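Local coordinates for ABC transporter, solute-binding protein (Staphylococcus aureus, PDB 6LKK) that binds glucose 6-phosphate between its two lobes as an extracellular solute-binding protein and mediates signal transduction in a two-component system, at residues Asn1-Tyr9 with Glu46-Gly57; Thr36-His44 with Thr63-Val71. All coordinates share one frame; numbering follows the deposited sequence.

Contact 1. Residues Asn1-Tyr9 with Glu46-Gly57; sequences NVLTVYSPY and EDFSERGDVFMG. With G6P (6-O-phosphono-alpha-D-glucopyranose), chain B.
Tyr-6 and Phe-55, like Val-5 and Val-54, pair as neighbours on two parallel strands, 2-7 and 54-56. In the backbone, Tyr-6 N donates to Val-54 O and Met-56 N to Tyr-6 O, while Thr-4 O accepts from Asp-53 N (2.9 Å) and, weakly, from Val-54 N. The side-chain hydrogen bonds centre on the Tyr-6 hydroxyl. With CG set beside the backbone N (chi1 -54°), the ring runs back along the second segment, and its OH accepts from Gly-52 N at 2.8 Å. The same OH donates to Glu-46 OE1 at 2.5 Å, reaching its syn side from 35° out of the carboxylate plane; two bonds thus fix the phenol tip. At the opposite end, Ser-7 OG donates to Met-56 O (2.8 Å) and accepts from Tyr-9 N in an ST turn. Apolar contacts occupy both faces: Val-5 CG1 meets Met-56 CG at 3.6 Å on one, Tyr-6 CB lies 3.5 Å from Phe-55 CD2 on the other. At the strand ends, Pro-8, Tyr-9 and Gly-57 line the ligand pocket; Tyr-9 CD1 stands 3.2 Å from G6P O4 and its OH bonds Asp-216. Strand 28-33 flanks 2-7, giving parallel strands joined by beta-alpha-beta crossovers, as in lobes of periplasmic-type binding proteins. Helix 36-45 covers Tyr-6 and Phe-55; strand 213-221 pairs antiparallel with 54-56, its Ile-218 touching Val-54 and Met-56.

Contact 2. Residues Thr36-His44 with Thr63-Val71; sequences TQVLLSNLH and TIDHPEDFV. With G6P (6-O-phosphono-alpha-D-glucopyranose), chain B.
His-44, near the end of helix 36-45, reaches across to His-66 and Asp-69. Its CB lies 3.3 Å from Asp-69 OD2. With CG anti to the backbone N (chi1 -178°), the imidazole extends to lie on the face of His-66 with its ND1 turned to Asp-69. CG meets His-66 CD2. ND1 donates to the syn lone pair of Asp-69 OD2 at 2.6 Å, in the imidazole plane. CD2 lies near His-66 NE2 and CE1, while CE1 and NE2 cover His-66 ND1, completing a face-to-face stack with centroids 3.6 Å apart and planes at 11°. Asp-69 OD2 also accepts from a water held on Leu-40 O, and its OD1 forms a salt bridge with Arg-51, so this carboxylate would probably stay ionised. Gln-37 NE2 donates to Thr-63 O at 3.2 Å, and a water links NE2 to Thr-63 OG1, itself bonded to Val-59. Between these polar ends, Leu-40 CD2 reaches the Phe-70 ring edge at CZ, 3.5 Å away, and Leu-43 CD2 packs on Asp-69 CB. The helix start meets the phosphate, as is common in phosphate sites: Thr-36 N and OG1 both donate to G6P O1P, OG1 at 2.7 Å. Phe-55 of strand 54-56 backs the leucines and Phe-70, strand 213-221 adds Val-221, and helix 286-293 brings His-286 beside Gln-37 and Thr-63.

Overall arrangement
Contact 1 is largely buried and built on sheet pairing, whereas contact 2 packs a helix against a mostly irregular segment and is only partly buried. The first combines backbone strand pairing with a few side-chain bonds; the second relies on side-chain polar groups and waters at its borders, around a small apolar centre. Helix 36-45 is shared: it covers a sheet face of contact 1 and supplies one side of contact 2, with Phe-55 between them. Arg-51 also joins the 46-57 loop to Asp-69. Their segments alternate along the chain, with centres about 11 Å apart. Both reach G6P, but differently: 1-9 with 46-57 lines the sugar, while the helix start of 36-44 holds the phosphate.

Contact 1. Residues Asn1-Tyr9 with Glu46-Gly57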
# COMPACT_ATOMS: atom_id res chain seq x y z
N ASN A 1 -25.57 -10.00 -9.92
CA ASN A 1 -24.76 -11.21 -9.83
C ASN A 1 -23.28 -10.89 -9.60
O ASN A 1 -22.61 -11.57 -8.82
CB ASN A 1 -24.91 -12.05 -11.10
CG ASN A 1 -26.12 -12.96 -11.07
OD1 ASN A 1 -26.88 -12.96 -10.10
ND2 ASN A 1 -26.32 -13.74 -12.13
N VAL A 2 -22.79 -9.85 -10.26
CA VAL A 2 -21.37 -9.51 -10.18
C VAL A 2 -21.11 -8.66 -8.94
O VAL A 2 -21.90 -7.78 -8.59
CB VAL A 2 -20.93 -8.77 -11.46
CG1 VAL A 2 -19.52 -8.21 -11.31
CG2 VAL A 2 -20.99 -9.72 -12.65
N LEU A 3 -20.00 -8.94 -8.27
CA LEU A 3 -19.54 -8.16 -7.12
C LEU A 3 -18.27 -7.43 -7.53
O LEU A 3 -17.26 -8.06 -7.83
CB LEU A 3 -19.29 -9.06 -5.91
CG LEU A 3 -19.12 -8.37 -4.55
CD1 LEU A 3 -19.28 -9.40 -3.45
CD2 LEU A 3 -17.77 -7.67 -4.42
N THR A 4 -18.33 -6.10 -7.53
CA THR A 4 -17.23 -5.27 -8.00
C THR A 4 -16.38 -4.81 -6.82
O THR A 4 -16.91 -4.27 -5.84
CB THR A 4 -17.75 -4.07 -8.79
OG1 THR A 4 -18.44 -4.53 -9.96
CG2 THR A 4 -16.60 -3.16 -9.21
N VAL A 5 -15.07 -5.01 -6.93
CA VAL A 5 -14.10 -4.60 -5.93
C VAL A 5 -13.25 -3.48 -6.51
O VAL A 5 -12.72 -3.62 -7.62
CB VAL A 5 -13.22 -5.79 -5.49
CG1 VAL A 5 -12.14 -5.34 -4.50
CG2 VAL A 5 -14.07 -6.91 -4.90
N TYR A 6 -13.14 -2.37 -5.78
CA TYR A 6 -12.15 -1.35 -6.09
C TYR A 6 -10.85 -1.70 -5.38
O TYR A 6 -10.87 -2.02 -4.18
CB TYR A 6 -12.60 0.04 -5.64
CG TYR A 6 -13.95 0.51 -6.12
CD1 TYR A 6 -15.11 0.16 -5.46
CD2 TYR A 6 -14.06 1.36 -7.22
CE1 TYR A 6 -16.35 0.61 -5.89
CE2 TYR A 6 -15.29 1.82 -7.66
CZ TYR A 6 -16.43 1.44 -6.99
OH TYR A 6 -17.66 1.89 -7.42
N SER A 7 -9.73 -1.65 -6.09
CA SER A 7 -8.47 -1.94 -5.41
C SER A 7 -7.26 -1.33 -6.10
O SER A 7 -7.10 -1.48 -7.32
CB SER A 7 -8.27 -3.44 -5.28
OG SER A 7 -7.05 -3.71 -4.60
N PRO A 8 -6.38 -0.65 -5.36
CA PRO A 8 -5.09 -0.24 -5.94
C PRO A 8 -4.07 -1.36 -6.01
O PRO A 8 -2.98 -1.15 -6.57
CB PRO A 8 -4.62 0.87 -5.00
CG PRO A 8 -5.21 0.48 -3.69
CD PRO A 8 -6.56 -0.10 -4.01
N TYR A 9 -4.36 -2.54 -5.45
CA TYR A 9 -3.43 -3.65 -5.54
C TYR A 9 -3.22 -4.05 -7.00
O TYR A 9 -4.08 -3.86 -7.85
CB TYR A 9 -3.94 -4.87 -4.77
CG TYR A 9 -3.90 -4.76 -3.27
CD1 TYR A 9 -2.71 -4.54 -2.60
CD2 TYR A 9 -5.05 -4.91 -2.51
CE1 TYR A 9 -2.67 -4.44 -1.22
CE2 TYR A 9 -5.02 -4.82 -1.14
CZ TYR A 9 -3.83 -4.59 -0.50
OH TYR A 9 -3.80 -4.50 0.87
N GLU A 46 -19.03 8.65 -8.90
CA GLU A 46 -19.79 7.59 -9.54
C GLU A 46 -21.24 7.63 -9.07
O GLU A 46 -21.53 7.87 -7.90
CB GLU A 46 -19.16 6.23 -9.20
CG GLU A 46 -19.65 5.09 -10.05
CD GLU A 46 -18.86 3.82 -9.80
OE1 GLU A 46 -17.96 3.86 -8.93
OE2 GLU A 46 -19.12 2.80 -10.47
N ASP A 47 -22.16 7.38 -10.01
CA ASP A 47 -23.57 7.38 -9.65
C ASP A 47 -23.84 6.29 -8.62
O ASP A 47 -23.32 5.18 -8.70
CB ASP A 47 -24.45 7.17 -10.88
CG ASP A 47 -25.93 7.23 -10.55
OD1 ASP A 47 -26.39 8.29 -10.07
OD2 ASP A 47 -26.63 6.22 -10.75
N PHE A 48 -24.69 6.63 -7.64
CA PHE A 48 -24.93 5.79 -6.48
C PHE A 48 -25.43 4.40 -6.86
O PHE A 48 -25.15 3.42 -6.15
CB PHE A 48 -25.93 6.53 -5.58
CG PHE A 48 -26.39 5.77 -4.39
CD1 PHE A 48 -25.61 5.69 -3.25
CD2 PHE A 48 -27.64 5.17 -4.39
CE1 PHE A 48 -26.06 5.00 -2.14
CE2 PHE A 48 -28.10 4.50 -3.29
CZ PHE A 48 -27.31 4.40 -2.16
N SER A 49 -26.15 4.27 -7.98
CA SER A 49 -26.68 2.98 -8.41
C SER A 49 -25.69 2.14 -9.21
O SER A 49 -25.95 0.95 -9.42
CB SER A 49 -27.95 3.19 -9.25
OG SER A 49 -27.66 3.90 -10.44
N GLU A 50 -24.59 2.72 -9.68
CA GLU A 50 -23.60 2.00 -10.47
C GLU A 50 -22.42 1.50 -9.66
O GLU A 50 -21.64 0.69 -10.16
CB GLU A 50 -23.08 2.90 -11.60
CG GLU A 50 -24.09 3.19 -12.69
CD GLU A 50 -23.78 4.47 -13.44
OE1 GLU A 50 -22.61 4.91 -13.41
OE2 GLU A 50 -24.71 5.05 -14.06
N ARG A 51 -22.28 1.96 -8.42
CA ARG A 51 -21.06 1.72 -7.65
C ARG A 51 -20.83 0.24 -7.39
O ARG A 51 -21.76 -0.58 -7.37
CB ARG A 51 -21.11 2.46 -6.32
CG ARG A 51 -20.95 3.95 -6.44
CD ARG A 51 -21.06 4.60 -5.08
NE ARG A 51 -20.86 6.04 -5.14
CZ ARG A 51 -20.90 6.84 -4.08
NH1 ARG A 51 -21.14 6.35 -2.87
NH2 ARG A 51 -20.71 8.14 -4.23
N GLY A 52 -19.57 -0.10 -7.17
CA GLY A 52 -19.20 -1.41 -6.69
C GLY A 52 -19.47 -1.55 -5.21
O GLY A 52 -20.09 -0.69 -4.57
N ASP A 53 -18.98 -2.64 -4.64
CA ASP A 53 -19.40 -3.08 -3.32
C ASP A 53 -18.31 -3.06 -2.27
O ASP A 53 -18.62 -2.84 -1.09
CB ASP A 53 -19.97 -4.50 -3.41
CG ASP A 53 -21.33 -4.54 -4.07
OD1 ASP A 53 -22.31 -4.13 -3.41
OD2 ASP A 53 -21.42 -4.95 -5.25
N VAL A 54 -17.05 -3.28 -2.63
CA VAL A 54 -15.97 -3.39 -1.66
C VAL A 54 -14.76 -2.62 -2.18
O VAL A 54 -14.46 -2.64 -3.37
CB VAL A 54 -15.60 -4.86 -1.38
CG1 VAL A 54 -14.40 -4.96 -0.45
CG2 VAL A 54 -16.79 -5.59 -0.77
N PHE A 55 -14.07 -1.95 -1.26
CA PHE A 55 -12.79 -1.29 -1.54
C PHE A 55 -11.74 -1.99 -0.69
O PHE A 55 -11.89 -2.07 0.53
CB PHE A 55 -12.86 0.20 -1.22
CG PHE A 55 -11.80 1.02 -1.89
CD1 PHE A 55 -10.46 0.84 -1.59
CD2 PHE A 55 -12.15 2.00 -2.80
CE1 PHE A 55 -9.49 1.61 -2.21
CE2 PHE A 55 -11.18 2.77 -3.41
CZ PHE A 55 -9.85 2.57 -3.12
N MET A 56 -10.68 -2.49 -1.32
CA MET A 56 -9.62 -3.18 -0.59
C MET A 56 -8.27 -2.66 -1.06
O MET A 56 -8.01 -2.55 -2.26
CB MET A 56 -9.71 -4.70 -0.76
CG MET A 56 -9.37 -5.22 -2.14
SD MET A 56 -9.58 -7.02 -2.25
CE MET A 56 -8.20 -7.61 -1.27
N GLY A 57 -7.41 -2.35 -0.10
CA GLY A 57 -6.10 -1.81 -0.38
C GLY A 57 -6.04 -0.31 -0.11
O GLY A 57 -7.06 0.39 -0.05
C1 G6P B . 0.29 1.25 -1.08
C2 G6P B . -0.58 0.25 -0.27
C3 G6P B . -1.20 -0.83 -1.08
C4 G6P B . -1.60 -0.34 -2.40
C5 G6P B . -0.35 0.02 -3.20
C6 G6P B . -0.73 0.66 -4.49
O1 G6P B . 1.54 1.39 -0.48
O2 G6P B . 0.21 -0.35 0.77
O3 G6P B . -2.40 -1.33 -0.36
O4 G6P B . -2.33 -1.37 -3.11
O5 G6P B . 0.54 0.96 -2.49
O6 G6P B . -1.50 1.81 -4.22
P G6P B . -1.09 3.28 -4.95
O1P G6P B . -2.16 4.30 -4.58
O2P G6P B . -1.04 3.12 -6.48
O3P G6P B . 0.23 3.73 -4.44

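Contact 2. Residues Thr36-His44 with Thr63-Val71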
# COMPACT_ATOMS: atom_id res chain seq x y z
N THR A 36 -4.88 4.78 -5.54
CA THR A 36 -5.82 4.78 -4.42
C THR A 36 -6.76 5.97 -4.47
O THR A 36 -7.98 5.82 -4.42
CB THR A 36 -5.05 4.77 -3.09
OG1 THR A 36 -4.24 3.59 -2.99
CG2 THR A 36 -6.02 4.79 -1.91
N GLN A 37 -6.19 7.18 -4.55
CA GLN A 37 -7.03 8.38 -4.48
C GLN A 37 -7.83 8.59 -5.75
O GLN A 37 -8.91 9.19 -5.71
CB GLN A 37 -6.17 9.60 -4.17
CG GLN A 37 -5.57 9.59 -2.77
CD GLN A 37 -6.64 9.51 -1.69
OE1 GLN A 37 -7.65 10.21 -1.76
NE2 GLN A 37 -6.42 8.65 -0.71
N VAL A 38 -7.33 8.12 -6.89
CA VAL A 38 -8.11 8.18 -8.12
C VAL A 38 -9.34 7.29 -8.01
O VAL A 38 -10.45 7.69 -8.38
CB VAL A 38 -7.24 7.79 -9.33
CG1 VAL A 38 -8.07 7.79 -10.61
CG2 VAL A 38 -6.07 8.75 -9.47
N LEU A 39 -9.16 6.07 -7.50
CA LEU A 39 -10.30 5.20 -7.26
C LEU A 39 -11.31 5.86 -6.33
O LEU A 39 -12.52 5.85 -6.60
CB LEU A 39 -9.82 3.87 -6.67
CG LEU A 39 -9.07 2.92 -7.62
CD1 LEU A 39 -8.43 1.79 -6.83
CD2 LEU A 39 -10.01 2.36 -8.68
N LEU A 40 -10.83 6.45 -5.23
CA LEU A 40 -11.74 7.08 -4.28
C LEU A 40 -12.43 8.29 -4.89
O LEU A 40 -13.61 8.53 -4.62
CB LEU A 40 -10.97 7.48 -3.02
CG LEU A 40 -10.51 6.31 -2.14
CD1 LEU A 40 -9.48 6.77 -1.12
CD2 LEU A 40 -11.71 5.68 -1.43
N SER A 41 -11.72 9.05 -5.72
CA SER A 41 -12.33 10.22 -6.34
C SER A 41 -13.37 9.83 -7.38
O SER A 41 -14.46 10.41 -7.43
CB SER A 41 -11.25 11.10 -6.97
OG SER A 41 -10.43 11.69 -5.97
N ASN A 42 -13.05 8.85 -8.23
CA ASN A 42 -14.02 8.39 -9.22
C ASN A 42 -15.21 7.73 -8.55
O ASN A 42 -16.36 7.93 -8.98
CB ASN A 42 -13.35 7.43 -10.21
CG ASN A 42 -12.29 8.11 -11.06
OD1 ASN A 42 -12.26 9.34 -11.17
ND2 ASN A 42 -11.43 7.32 -11.68
N LEU A 43 -14.97 6.95 -7.50
CA LEU A 43 -16.06 6.37 -6.72
C LEU A 43 -16.99 7.46 -6.19
O LEU A 43 -18.21 7.33 -6.26
CB LEU A 43 -15.48 5.53 -5.58
CG LEU A 43 -16.41 4.77 -4.63
CD1 LEU A 43 -15.64 3.60 -4.02
CD2 LEU A 43 -16.94 5.66 -3.52
N HIS A 44 -16.41 8.54 -5.66
CA HIS A 44 -17.22 9.62 -5.10
C HIS A 44 -18.16 10.21 -6.14
O HIS A 44 -19.34 10.45 -5.85
CB HIS A 44 -16.29 10.70 -4.54
CG HIS A 44 -17.02 11.84 -3.89
ND1 HIS A 44 -17.79 11.69 -2.76
CD2 HIS A 44 -17.08 13.16 -4.21
CE1 HIS A 44 -18.30 12.86 -2.41
NE2 HIS A 44 -17.88 13.76 -3.28
N THR A 63 -7.05 7.92 4.80
CA THR A 63 -7.11 8.73 3.59
C THR A 63 -8.45 8.62 2.86
O THR A 63 -8.52 8.90 1.66
CB THR A 63 -5.97 8.37 2.63
OG1 THR A 63 -6.06 6.99 2.26
CG2 THR A 63 -4.62 8.65 3.28
N ILE A 64 -9.52 8.22 3.55
CA ILE A 64 -10.87 8.31 3.01
C ILE A 64 -11.38 9.71 3.31
O ILE A 64 -11.71 10.03 4.46
CB ILE A 64 -11.79 7.23 3.59
CG1 ILE A 64 -11.40 5.85 3.04
CG2 ILE A 64 -13.26 7.55 3.27
CD1 ILE A 64 -12.28 4.70 3.51
N ASP A 65 -11.46 10.55 2.28
CA ASP A 65 -11.89 11.93 2.45
C ASP A 65 -13.41 12.08 2.43
O ASP A 65 -13.92 13.10 2.89
CB ASP A 65 -11.28 12.81 1.36
CG ASP A 65 -9.77 12.95 1.49
OD1 ASP A 65 -9.27 12.94 2.64
OD2 ASP A 65 -9.09 13.06 0.45
N HIS A 66 -14.13 11.09 1.90
CA HIS A 66 -15.59 11.14 1.78
C HIS A 66 -16.18 9.93 2.50
O HIS A 66 -16.61 8.96 1.86
CB HIS A 66 -16.02 11.16 0.31
CG HIS A 66 -15.31 12.19 -0.51
ND1 HIS A 66 -15.55 13.54 -0.37
CD2 HIS A 66 -14.37 12.07 -1.47
CE1 HIS A 66 -14.78 14.21 -1.22
NE2 HIS A 66 -14.05 13.34 -1.90
N PRO A 67 -16.21 9.95 3.83
CA PRO A 67 -16.80 8.82 4.57
C PRO A 67 -18.24 8.54 4.21
O PRO A 67 -18.70 7.41 4.39
CB PRO A 67 -16.66 9.24 6.04
CG PRO A 67 -16.38 10.72 6.02
CD PRO A 67 -15.66 10.98 4.74
N GLU A 68 -18.98 9.53 3.70
CA GLU A 68 -20.36 9.31 3.30
C GLU A 68 -20.48 8.28 2.17
O GLU A 68 -21.57 7.76 1.94
CB GLU A 68 -21.01 10.63 2.86
CG GLU A 68 -20.31 11.33 1.70
CD GLU A 68 -19.26 12.33 2.16
OE1 GLU A 68 -18.73 12.17 3.27
OE2 GLU A 68 -18.96 13.27 1.39
N ASP A 69 -19.38 7.99 1.47
CA ASP A 69 -19.40 7.02 0.39
C ASP A 69 -19.24 5.58 0.87
O ASP A 69 -19.18 4.68 0.04
CB ASP A 69 -18.28 7.34 -0.61
CG ASP A 69 -18.52 8.64 -1.35
OD1 ASP A 69 -19.69 9.09 -1.41
OD2 ASP A 69 -17.54 9.21 -1.87
N PHE A 70 -19.19 5.36 2.18
CA PHE A 70 -18.95 4.03 2.72
C PHE A 70 -19.93 3.74 3.85
O PHE A 70 -20.56 4.65 4.40
CB PHE A 70 -17.50 3.90 3.23
CG PHE A 70 -16.48 4.07 2.14
CD1 PHE A 70 -16.02 5.33 1.80
CD2 PHE A 70 -15.99 2.98 1.46
CE1 PHE A 70 -15.08 5.49 0.79
CE2 PHE A 70 -15.06 3.13 0.45
CZ PHE A 70 -14.60 4.38 0.12
N VAL A 71 -20.04 2.47 4.18
CA VAL A 71 -20.96 1.98 5.21
C VAL A 71 -20.17 1.70 6.47
O VAL A 71 -19.11 1.05 6.39
CB VAL A 71 -21.71 0.72 4.74
CG1 VAL A 71 -22.64 0.20 5.84
CG2 VAL A 71 -22.48 0.99 3.46
C1 G6P B . 0.29 1.25 -1.08
C2 G6P B . -0.58 0.25 -0.27
C3 G6P B . -1.20 -0.83 -1.08
C4 G6P B . -1.60 -0.34 -2.40
C5 G6P B . -0.35 0.02 -3.20
C6 G6P B . -0.73 0.66 -4.49
O1 G6P B . 1.54 1.39 -0.48
O2 G6P B . 0.21 -0.35 0.77
O3 G6P B . -2.40 -1.33 -0.36
O4 G6P B . -2.33 -1.37 -3.11
O5 G6P B . 0.54 0.96 -2.49
O6 G6P B . -1.50 1.81 -4.22
P G6P B . -1.09 3.28 -4.95
O1P G6P B . -2.16 4.30 -4.58
O2P G6P B . -1.04 3.12 -6.48
O3P G6P B . 0.23 3.73 -4.44
O HOH W 1 -4.22 6.94 -0.09
O HOH W 2 -10.36 10.16 -0.65
O HOH W 3 -14.81 8.21 -1.82
O HOH W 4 -12.90 13.82 -4.71